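Local coordinates for cytosine deaminase (Klebsiella pneumoniae, PDB 4R85), which probably deaminates cytosine and 5-methylcytosine hydrolytically, and holds iron(II) in its amidohydrolase-fold active site, at residues A[295-307]-A[343-355]. Numbering follows the deposited sequence.
Sequences ELDRAGINVCFAQ and RCLDFVTDNSARA
F305 and F347 meet in the tight, buried part of this contact: the backbone N of F305 donates to F347 O (2.9 Å), and the two side chains run side by side, their rings oblique, with CD2 of F305 packed on CB of F347. Next to them C304 CB lies against both F347 O and S352 OG, while a water accepting from S352 OG donates to F305 O. N351, its CG turned beside its own backbone N (chi1 -68°), sends ND2 to V303 O (2.9 Å). In return, N302 ND2 gives an almost straight bond to N351 O (2.8 Å, 176°), which also takes the helical bond from A355 N on its opposite face; N302 ND2 also hydrogen-bonds N266 OD1. Toward solvent the fit loosens: the extended, exposed R354 runs back along the N302 amide, its guanidinium nearly parallel (17°) with one face over CB, and a water links it weakly to G300 O. A separate, partly exposed edge is firm: R343 folds over F347 CZ and grips D297 end-on, NH2 to OD1 (2.7 Å) and NH1 to OD2 (3.0 Å), while NE and NH1 both reach D346 OD2. Strand 303-305, last of the parallel strands and beside 266-269, thus meets 3-10 segment 344-347 and helix 350-355, which packs across it in the amidohydrolase (TIM-barrel-clan) fold.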
ATOM      1  N   GLU A 295     -13.996 -13.779   0.915  1.00 12.51           N
ATOM      2  CA  GLU A 295     -15.082 -14.704   1.188  1.00 14.07           C
ATOM      3  C   GLU A 295     -16.364 -14.338   0.404  1.00 16.16           C
ATOM      4  O   GLU A 295     -17.049 -15.218  -0.141  1.00 12.89           O
ATOM      5  CB  GLU A 295     -15.331 -14.765   2.702  1.00 14.54           C
ATOM      6  CG  GLU A 295     -14.181 -15.411   3.520  1.00 21.66           C
ATOM      7  CD  GLU A 295     -12.906 -14.545   3.644  1.00 26.21           C
ATOM      8  OE1 GLU A 295     -12.963 -13.308   3.439  1.00 19.56           O
ATOM      9  OE2 GLU A 295     -11.832 -15.115   3.969  1.00 21.81           O
ATOM     10  N   LEU A 296     -16.687 -13.047   0.344  1.00 11.94           N
ATOM     11  CA  LEU A 296     -17.782 -12.591  -0.520  1.00 11.59           C
ATOM     12  C   LEU A 296     -17.550 -13.011  -1.984  1.00 11.19           C
ATOM     13  O   LEU A 296     -18.439 -13.561  -2.636  1.00 10.64           O
ATOM     14  CB  LEU A 296     -17.917 -11.073  -0.452  1.00  9.72           C
ATOM     15  CG  LEU A 296     -18.379 -10.555   0.910  1.00 14.58           C
ATOM     16  CD1 LEU A 296     -18.044  -9.071   1.082  1.00 14.69           C
ATOM     17  CD2 LEU A 296     -19.870 -10.797   1.054  1.00 15.03           C
ATOM     18  N   ASP A 297     -16.350 -12.741  -2.486  1.00 10.90           N
ATOM     19  CA  ASP A 297     -16.030 -13.025  -3.883  1.00 11.46           C
ATOM     20  C   ASP A 297     -16.102 -14.528  -4.187  1.00 14.83           C
ATOM     21  O   ASP A 297     -16.633 -14.933  -5.220  1.00 12.52           O
ATOM     22  CB  ASP A 297     -14.644 -12.464  -4.231  1.00 14.16           C
ATOM     23  CG  ASP A 297     -14.210 -12.808  -5.647  1.00 22.33           C
ATOM     24  OD1 ASP A 297     -13.394 -13.746  -5.813  1.00 23.85           O
ATOM     25  OD2 ASP A 297     -14.687 -12.147  -6.596  1.00 19.93           O
ATOM     26  N   ARG A 298     -15.570 -15.347  -3.285  1.00 17.55           N
ATOM     27  CA  ARG A 298     -15.652 -16.796  -3.430  1.00 16.45           C
ATOM     28  C   ARG A 298     -17.084 -17.300  -3.427  1.00 17.70           C
ATOM     29  O   ARG A 298     -17.393 -18.308  -4.062  1.00 15.64           O
ATOM     30  CB  ARG A 298     -14.819 -17.510  -2.358  1.00 18.06           C
ATOM     31  CG  ARG A 298     -13.332 -17.270  -2.522  1.00 29.87           C
ATOM     32  CD  ARG A 298     -12.473 -18.149  -1.618  1.00 40.32           C
ATOM     33  NE  ARG A 298     -11.110 -17.629  -1.559  1.00 46.21           N
ATOM     34  CZ  ARG A 298     -10.575 -17.039  -0.492  1.00 44.16           C
ATOM     35  NH1 ARG A 298     -11.281 -16.919   0.627  1.00 44.51           N
ATOM     36  NH2 ARG A 298      -9.325 -16.586  -0.539  1.00 32.59           N
ATOM     37  N   ALA A 299     -17.955 -16.584  -2.725  1.00 15.31           N
ATOM     38  CA  ALA A 299     -19.371 -16.929  -2.651  1.00 19.23           C
ATOM     39  C   ALA A 299     -20.133 -16.486  -3.904  1.00 18.83           C
ATOM     40  O   ALA A 299     -21.327 -16.744  -4.028  1.00 18.18           O
ATOM     41  CB  ALA A 299     -20.005 -16.308  -1.399  1.00 11.68           C
ATOM     42  N   GLY A 300     -19.447 -15.818  -4.825  1.00 17.80           N
ATOM     43  CA  GLY A 300     -20.081 -15.355  -6.050  1.00 18.25           C
ATOM     44  C   GLY A 300     -20.783 -14.012  -5.887  1.00 18.96           C
ATOM     45  O   GLY A 300     -21.639 -13.643  -6.683  1.00 18.53           O
ATOM     46  N   ILE A 301     -20.418 -13.279  -4.846  1.00 12.41           N
ATOM     47  CA  ILE A 301     -21.050 -11.995  -4.543  1.00 11.71           C
ATOM     48  C   ILE A 301     -20.132 -10.909  -5.092  1.00 15.33           C
ATOM     49  O   ILE A 301     -18.918 -10.988  -4.939  1.00 15.26           O
ATOM     50  CB  ILE A 301     -21.260 -11.866  -3.027  1.00 14.33           C
ATOM     51  CG1 ILE A 301     -22.336 -12.864  -2.566  1.00 15.13           C
ATOM     52  CG2 ILE A 301     -21.618 -10.425  -2.610  1.00 12.76           C
ATOM     53  CD1 ILE A 301     -22.389 -13.051  -1.060  1.00 13.55           C
ATOM     54  N   ASN A 302     -20.703  -9.922  -5.774  1.00 11.93           N
ATOM     55  CA  ASN A 302     -19.895  -8.869  -6.376  1.00 12.82           C
ATOM     56  C   ASN A 302     -19.321  -7.919  -5.330  1.00 13.96           C
ATOM     57  O   ASN A 302     -20.071  -7.297  -4.583  1.00 15.35           O
ATOM     58  CB  ASN A 302     -20.716  -8.060  -7.367  1.00 17.20           C
ATOM     59  CG  ASN A 302     -19.855  -7.148  -8.214  1.00 15.91           C
ATOM     60  OD1 ASN A 302     -18.877  -7.591  -8.812  1.00 14.74           O
ATOM     61  ND2 ASN A 302     -20.199  -5.869  -8.253  1.00 14.55           N
ATOM     62  N   VAL A 303     -17.997  -7.796  -5.299  1.00 11.10           N
ATOM     63  CA  VAL A 303     -17.332  -6.884  -4.356  1.00 13.43           C
ATOM     64  C   VAL A 303     -16.238  -6.114  -5.105  1.00 12.18           C
ATOM     65  O   VAL A 303     -15.678  -6.609  -6.086  1.00 14.07           O
ATOM     66  CB  VAL A 303     -16.766  -7.659  -3.123  1.00 10.75           C
ATOM     67  CG1 VAL A 303     -15.743  -8.706  -3.560  1.00 13.96           C
ATOM     68  CG2 VAL A 303     -16.165  -6.714  -2.072  1.00 10.38           C
ATOM     69  N   CYS A 304     -15.961  -4.887  -4.684  1.00 10.32           N
ATOM     70  CA  CYS A 304     -14.913  -4.111  -5.332  1.00 13.20           C
ATOM     71  C   CYS A 304     -14.232  -3.159  -4.350  1.00 14.78           C
ATOM     72  O   CYS A 304     -14.661  -3.053  -3.206  1.00 14.05           O
ATOM     73  CB  CYS A 304     -15.483  -3.358  -6.532  1.00 13.72           C
ATOM     74  SG  CYS A 304     -16.746  -2.159  -6.079  1.00 18.60           S
ATOM     75  N   PHE A 305     -13.167  -2.492  -4.794  1.00 11.95           N
ATOM     76  CA  PHE A 305     -12.384  -1.601  -3.927  1.00  9.79           C
ATOM     77  C   PHE A 305     -12.544  -0.138  -4.314  1.00 14.55           C
ATOM     78  O   PHE A 305     -12.735   0.185  -5.488  1.00 15.51           O
ATOM     79  CB  PHE A 305     -10.898  -1.946  -3.995  1.00 12.27           C
ATOM     80  CG  PHE A 305     -10.535  -3.257  -3.368  1.00 13.39           C
ATOM     81  CD1 PHE A 305     -10.902  -3.541  -2.060  1.00 11.41           C
ATOM     82  CD2 PHE A 305      -9.817  -4.213  -4.087  1.00 16.95           C
ATOM     83  CE1 PHE A 305     -10.565  -4.754  -1.469  1.00 12.27           C
ATOM     84  CE2 PHE A 305      -9.468  -5.431  -3.503  1.00 15.52           C
ATOM     85  CZ  PHE A 305      -9.849  -5.701  -2.194  1.00 12.14           C
ATOM     86  N   ALA A 306     -12.433   0.750  -3.326  1.00 12.22           N
ATOM     87  CA  ALA A 306     -12.591   2.172  -3.578  1.00 12.25           C
ATOM     88  C   ALA A 306     -11.666   2.995  -2.688  1.00 13.70           C
ATOM     89  O   ALA A 306     -11.219   2.532  -1.643  1.00 13.68           O
ATOM     90  CB  ALA A 306     -14.035   2.587  -3.342  1.00 14.40           C
ATOM     91  N   GLN A 307     -11.392   4.225  -3.109  1.00 16.97           N
ATOM     92  CA  GLN A 307     -10.515   5.117  -2.350  1.00 15.84           C
ATOM     93  C   GLN A 307     -11.171   5.765  -1.129  1.00 15.95           C
ATOM     94  O   GLN A 307     -10.506   5.960  -0.121  1.00 14.49           O
ATOM     95  CB  GLN A 307      -9.913   6.193  -3.267  1.00 21.32           C
ATOM     96  CG  GLN A 307      -8.991   5.596  -4.331  1.00 22.95           C
ATOM     97  CD  GLN A 307      -8.547   6.593  -5.373  1.00 30.82           C
ATOM     98  OE1 GLN A 307      -7.681   7.428  -5.118  1.00 33.34           O
ATOM     99  NE2 GLN A 307      -9.127   6.505  -6.560  1.00 24.60           N
ATOM    100  N   ARG A 343      -6.472 -12.337 -11.785  1.00 15.10           N
ATOM    101  CA  ARG A 343      -7.731 -11.651 -12.111  1.00 13.68           C
ATOM    102  C   ARG A 343      -8.018 -10.460 -11.187  1.00 14.38           C
ATOM    103  O   ARG A 343      -9.163 -10.003 -11.104  1.00 14.63           O
ATOM    104  CB  ARG A 343      -8.923 -12.635 -12.081  1.00 16.32           C
ATOM    105  CG  ARG A 343      -9.043 -13.523 -10.826  1.00 16.58           C
ATOM    106  CD  ARG A 343      -9.463 -12.770  -9.557  1.00 25.05           C
ATOM    107  NE  ARG A 343     -10.793 -12.174  -9.682  1.00 24.16           N
ATOM    108  CZ  ARG A 343     -11.816 -12.458  -8.883  1.00 21.20           C
ATOM    109  NH1 ARG A 343     -12.999 -11.884  -9.085  1.00 22.72           N
ATOM    110  NH2 ARG A 343     -11.656 -13.312  -7.878  1.00 22.40           N
ATOM    111  N   CYS A 344      -7.002  -9.967 -10.486  1.00 12.93           N
ATOM    112  CA  CYS A 344      -7.237  -8.937  -9.459  1.00 14.93           C
ATOM    113  C   CYS A 344      -7.765  -7.618 -10.013  1.00 14.16           C
ATOM    114  O   CYS A 344      -8.355  -6.814  -9.275  1.00 13.89           O
ATOM    115  CB  CYS A 344      -5.978  -8.683  -8.624  1.00 15.95           C
ATOM    116  SG  CYS A 344      -4.594  -7.978  -9.558  1.00 18.90           S
ATOM    117  N   LEU A 345      -7.580  -7.374 -11.306  1.00 13.13           N
ATOM    118  CA  LEU A 345      -8.094  -6.115 -11.861  1.00 14.22           C
ATOM    119  C   LEU A 345      -9.631  -6.051 -11.876  1.00 15.17           C
ATOM    120  O   LEU A 345     -10.210  -4.956 -11.989  1.00 14.64           O
ATOM    121  CB  LEU A 345      -7.505  -5.820 -13.249  1.00 19.24           C
ATOM    122  CG  LEU A 345      -6.037  -5.368 -13.260  1.00 15.94           C
ATOM    123  CD1 LEU A 345      -5.542  -5.110 -14.689  1.00 16.09           C
ATOM    124  CD2 LEU A 345      -5.829  -4.131 -12.371  1.00 17.82           C
ATOM    125  N   ASP A 346     -10.281  -7.211 -11.745  1.00 15.39           N
ATOM    126  CA  ASP A 346     -11.739  -7.270 -11.566  1.00 18.66           C
ATOM    127  C   ASP A 346     -12.238  -6.281 -10.505  1.00 15.76           C
ATOM    128  O   ASP A 346     -13.300  -5.673 -10.655  1.00 12.88           O
ATOM    129  CB  ASP A 346     -12.185  -8.659 -11.101  1.00 16.72           C
ATOM    130  CG  ASP A 346     -12.110  -9.724 -12.187  1.00 23.22           C
ATOM    131  OD1 ASP A 346     -11.889  -9.402 -13.379  1.00 21.14           O
ATOM    132  OD2 ASP A 346     -12.302 -10.906 -11.825  1.00 19.68           O
ATOM    133  N   PHE A 347     -11.485  -6.150  -9.420  1.00 11.48           N
ATOM    134  CA  PHE A 347     -11.950  -5.404  -8.247  1.00 13.89           C
ATOM    135  C   PHE A 347     -11.924  -3.891  -8.408  1.00 15.96           C
ATOM    136  O   PHE A 347     -12.464  -3.167  -7.565  1.00 16.18           O
ATOM    137  CB  PHE A 347     -11.174  -5.837  -6.997  1.00 16.51           C
ATOM    138  CG  PHE A 347     -11.318  -7.304  -6.699  1.00 17.87           C
ATOM    139  CD1 PHE A 347     -12.535  -7.813  -6.263  1.00 19.09           C
ATOM    140  CD2 PHE A 347     -10.259  -8.175  -6.891  1.00 18.75           C
ATOM    141  CE1 PHE A 347     -12.690  -9.169  -6.008  1.00 20.73           C
ATOM    142  CE2 PHE A 347     -10.406  -9.529  -6.641  1.00 19.23           C
ATOM    143  CZ  PHE A 347     -11.620 -10.028  -6.197  1.00 21.48           C
ATOM    144  N   VAL A 348     -11.303  -3.416  -9.487  1.00 11.95           N
ATOM    145  CA  VAL A 348     -11.241  -1.979  -9.749  1.00 11.45           C
ATOM    146  C   VAL A 348     -11.698  -1.624 -11.160  1.00 18.57           C
ATOM    147  O   VAL A 348     -11.555  -0.483 -11.595  1.00 14.77           O
ATOM    148  CB  VAL A 348      -9.845  -1.420  -9.503  1.00 11.72           C
ATOM    149  CG1 VAL A 348      -9.462  -1.614  -8.028  1.00 14.89           C
ATOM    150  CG2 VAL A 348      -8.844  -2.090 -10.425  1.00 16.40           C
ATOM    151  N   THR A 349     -12.236  -2.610 -11.873  1.00 18.65           N
ATOM    152  CA  THR A 349     -12.841  -2.373 -13.178  1.00 12.56           C
ATOM    153  C   THR A 349     -14.238  -3.009 -13.271  1.00 15.20           C
ATOM    154  O   THR A 349     -15.240  -2.387 -12.902  1.00 15.50           O
ATOM    155  CB  THR A 349     -11.929  -2.859 -14.371  1.00 13.11           C
ATOM    156  OG1 THR A 349     -11.649  -4.260 -14.245  1.00 16.62           O
ATOM    157  CG2 THR A 349     -10.619  -2.060 -14.423  1.00 13.24           C
ATOM    158  N   ASP A 350     -14.296  -4.243 -13.767  1.00 18.79           N
ATOM    159  CA  ASP A 350     -15.561  -4.951 -13.991  1.00 16.45           C
ATOM    160  C   ASP A 350     -16.523  -4.959 -12.810  1.00 16.94           C
ATOM    161  O   ASP A 350     -17.712  -4.680 -12.979  1.00 13.56           O
ATOM    162  CB  ASP A 350     -15.311  -6.410 -14.411  1.00 13.81           C
ATOM    163  CG  ASP A 350     -14.510  -6.530 -15.696  1.00 26.67           C
ATOM    164  OD1 ASP A 350     -14.340  -5.516 -16.412  1.00 24.84           O
ATOM    165  OD2 ASP A 350     -14.059  -7.656 -15.998  1.00 28.89           O
ATOM    166  N   ASN A 351     -16.028  -5.306 -11.621  1.00 17.08           N
ATOM    167  CA  ASN A 351     -16.915  -5.461 -10.475  1.00 14.47           C
ATOM    168  C   ASN A 351     -17.464  -4.106 -10.047  1.00 17.49           C
ATOM    169  O   ASN A 351     -18.619  -3.980  -9.642  1.00 16.96           O
ATOM    170  CB  ASN A 351     -16.173  -6.096  -9.304  1.00 14.83           C
ATOM    171  CG  ASN A 351     -15.790  -7.537  -9.567  1.00 16.84           C
ATOM    172  OD1 ASN A 351     -15.917  -8.036 -10.687  1.00 13.85           O
ATOM    173  ND2 ASN A 351     -15.325  -8.222  -8.525  1.00 15.58           N
ATOM    174  N   SER A 352     -16.611  -3.094 -10.122  1.00 14.47           N
ATOM    175  CA  SER A 352     -17.010  -1.727  -9.804  1.00 14.38           C
ATOM    176  C   SER A 352     -18.044  -1.195 -10.805  1.00 14.63           C
ATOM    177  O   SER A 352     -19.007  -0.519 -10.420  1.00 17.49           O
ATOM    178  CB  SER A 352     -15.774  -0.833  -9.773  1.00 18.20           C
ATOM    179  OG  SER A 352     -14.841  -1.310  -8.825  1.00 23.46           O
ATOM    180  N   ALA A 353     -17.855  -1.497 -12.085  1.00 14.08           N
ATOM    181  CA  ALA A 353     -18.837  -1.103 -13.093  1.00 15.72           C
ATOM    182  C   ALA A 353     -20.197  -1.753 -12.829  1.00 19.03           C
ATOM    183  O   ALA A 353     -21.238  -1.157 -13.081  1.00 15.71           O
ATOM    184  CB  ALA A 353     -18.347  -1.436 -14.498  1.00 13.54           C
ATOM    185  N   ARG A 354     -20.181  -2.984 -12.325  1.00 16.03           N
ATOM    186  CA  ARG A 354     -21.425  -3.673 -11.999  1.00 20.70           C
ATOM    187  C   ARG A 354     -22.138  -2.999 -10.823  1.00 19.12           C
ATOM    188  O   ARG A 354     -23.364  -2.883 -10.814  1.00 18.03           O
ATOM    189  CB  ARG A 354     -21.142  -5.137 -11.676  1.00 18.88           C
ATOM    190  CG  ARG A 354     -22.378  -5.948 -11.343  1.00 21.92           C
ATOM    191  CD  ARG A 354     -22.024  -7.436 -11.242  1.00 31.13           C
ATOM    192  NE  ARG A 354     -23.077  -8.200 -10.577  1.00 38.95           N
ATOM    193  CZ  ARG A 354     -22.954  -9.463 -10.176  1.00 43.82           C
ATOM    194  NH1 ARG A 354     -21.813 -10.119 -10.358  1.00 38.70           N
ATOM    195  NH2 ARG A 354     -23.974 -10.066  -9.579  1.00 45.98           N
ATOM    196  N   ALA A 355     -21.364  -2.565  -9.834  1.00 15.92           N
ATOM    197  CA  ALA A 355     -21.915  -1.873  -8.666  1.00 16.18           C
ATOM    198  C   ALA A 355     -22.587  -0.574  -9.100  1.00 14.94           C
ATOM    199  O   ALA A 355     -23.618  -0.177  -8.561  1.00 15.11           O
ATOM    200  CB  ALA A 355     -20.823  -1.603  -7.647  1.00 17.58           C
TER
HETATM  201  O   HOH W   1     -20.170 -12.152  -8.737  1.00 39.55           O
HETATM  202  O   HOH W   2     -12.865   0.260  -8.218  1.00 17.94           O